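Local structure of thioredoxin-like protein (Bacteroides caccae ATCC 43185, 4YOD) at residues A[84-87]-A[92-95]. The protein is of unknown function but, having a thioredoxin fold with a CxxC motif, probably acts as a thiol-disulfide oxidoreductase. Residues are numbered along the deposited sequence; the frame is centred on the assembly and turned at random.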
loop_
_atom_site.group_PDB
_atom_site.type_symbol
_atom_site.label_atom_id
_atom_site.label_comp_id
_atom_site.label_asym_id
_atom_site.label_seq_id
_atom_site.Cartn_x
_atom_site.Cartn_y
_atom_site.Cartn_z
ATOM N N ASP A 84 3.843 -1.489 -20.760
ATOM C CA ASP A 84 4.136 -0.828 -22.049
ATOM C C ASP A 84 3.898 -1.778 -23.212
ATOM O O ASP A 84 3.340 -1.377 -24.236
ATOM C CB ASP A 84 5.577 -0.302 -22.102
ATOM C CG ASP A 84 5.846 0.945 -21.264
ATOM O OD1 ASP A 84 4.875 1.530 -20.734
ATOM O OD2 ASP A 84 7.032 1.330 -21.136
ATOM N N ARG A 85 4.293 -3.045 -23.043
ATOM C CA ARG A 85 4.092 -4.089 -24.055
ATOM C C ARG A 85 2.618 -4.327 -24.367
ATOM O O ARG A 85 2.308 -4.715 -25.483
ATOM C CB ARG A 85 4.714 -5.419 -23.593
ATOM C CG ARG A 85 6.228 -5.524 -23.828
ATOM C CD ARG A 85 6.702 -6.971 -23.655
ATOM N NE ARG A 85 6.191 -7.831 -24.733
ATOM C CZ ARG A 85 6.136 -9.158 -24.690
ATOM N NH1 ARG A 85 6.580 -9.814 -23.626
ATOM N NH2 ARG A 85 5.631 -9.841 -25.712
ATOM N N THR A 86 1.711 -4.122 -23.387
ATOM C CA THR A 86 0.283 -4.414 -23.587
ATOM C C THR A 86 -0.425 -3.336 -24.432
ATOM O O THR A 86 -1.557 -3.554 -24.846
ATOM C CB THR A 86 -0.439 -4.662 -22.256
ATOM O OG1 THR A 86 -0.635 -3.435 -21.586
ATOM C CG2 THR A 86 0.278 -5.663 -21.366
ATOM N N ASN A 87 0.253 -2.200 -24.716
ATOM C CA ASN A 87 -0.247 -1.119 -25.575
ATOM C C ASN A 87 -0.514 -1.610 -27.014
ATOM O O ASN A 87 -1.135 -0.896 -27.797
ATOM C CB ASN A 87 0.741 0.042 -25.604
ATOM C CG ASN A 87 0.629 0.916 -24.389
ATOM O OD1 ASN A 87 -0.424 1.482 -24.094
ATOM N ND2 ASN A 87 1.707 1.055 -23.663
ATOM N N VAL A 92 -6.374 -5.846 -24.215
ATOM C CA VAL A 92 -5.380 -6.558 -23.402
ATOM C C VAL A 92 -4.795 -5.585 -22.343
ATOM O O VAL A 92 -4.639 -5.964 -21.178
ATOM C CB VAL A 92 -4.287 -7.228 -24.270
ATOM C CG1 VAL A 92 -3.225 -7.899 -23.400
ATOM C CG2 VAL A 92 -4.914 -8.262 -25.201
ATOM N N PHE A 93 -4.505 -4.333 -22.747
ATOM C CA PHE A 93 -4.023 -3.289 -21.827
ATOM C C PHE A 93 -5.006 -3.136 -20.663
ATOM O O PHE A 93 -4.588 -3.171 -19.493
ATOM C CB PHE A 93 -3.849 -1.956 -22.590
ATOM C CG PHE A 93 -3.369 -0.811 -21.715
ATOM C CD1 PHE A 93 -4.273 -0.041 -20.991
ATOM C CD2 PHE A 93 -2.026 -0.467 -21.667
ATOM C CE1 PHE A 93 -3.828 1.015 -20.184
ATOM C CE2 PHE A 93 -1.587 0.591 -20.865
ATOM C CZ PHE A 93 -2.492 1.330 -20.143
ATOM N N ALA A 94 -6.318 -3.037 -20.989
ATOM C CA ALA A 94 -7.419 -2.882 -20.024
ATOM C C ALA A 94 -7.517 -4.090 -19.094
ATOM O O ALA A 94 -7.708 -3.918 -17.891
ATOM C CB ALA A 94 -8.743 -2.677 -20.771
ATOM N N TYR A 95 -7.365 -5.308 -19.646
ATOM C CA TYR A 95 -7.419 -6.549 -18.865
ATOM C C TYR A 95 -6.233 -6.649 -17.868
ATOM O O TYR A 95 -6.451 -6.955 -16.701
ATOM C CB TYR A 95 -7.467 -7.770 -19.810
ATOM C CG TYR A 95 -7.349 -9.106 -19.113
ATOM C CD1 TYR A 95 -8.463 -9.726 -18.554
ATOM C CD2 TYR A 95 -6.118 -9.746 -18.998
ATOM C CE1 TYR A 95 -8.353 -10.944 -17.881
ATOM C CE2 TYR A 95 -5.998 -10.966 -18.335
ATOM C CZ TYR A 95 -7.120 -11.566 -17.788
ATOM O OH TYR A 95 -6.994 -12.761 -17.129
#
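Thr-86 and Phe-93 form the tight part of the connection between two consecutive helices, 72-85 and 90-105, an arrangement consistent with the paired helices of TPR-like domains. Their CA atoms are 4.8 Å apart, the nearest such pair between 84-87 and 92-95. Thr-86 OG1 lies 3.3 Å from Phe-93 CD2 and 3.4 Å from Phe-93 CA, so the hydroxyl meets the ring obliquely at CD2 as well as the backbone at its root. A chi1 of 75° sets OG1 between the threonine's own backbone N and carbonyl carbon, where it also hydrogen-bonds to Ile-83 O one turn back. The two side chains meet at about a right angle.

Asn-87 instead runs alongside the phenylalanine, pointing the same way, with amide and ring planes 28° apart. Its OD1 approaches CD2 and CE2 of Phe-93 obliquely, at 3.5 Å from each, while hydrogen-bonding to Ser-127 OG. At the other end of the amide, ND2 donates to Asp-84 O at 3.0 Å, a bent bond (N-H...O angle 141°). The same carbonyl accepts Asn-87 N at 3.2 Å, so backbone and side chain share one acceptor. An alanine here would remove both amide bonds, and would probably leave Ser-127 OG without this mate and one side of the Phe-93 ring less well covered.

Packing is slacker at Val-92, whose CG1 comes no nearer than 4.4 Å to Thr-86 CB. Beyond it, exposed Ala-94 directs its CB away from 84-87. With Met-124 of helix 114-125 also against Phe-93, the chemistry implies a corner closed by van der Waals contact, with no hydrogen bond crossing between the segments and the Thr-86 hydroxyl and Asn-87 amide satisfied by Ile-83, Asp-84 and Ser-127.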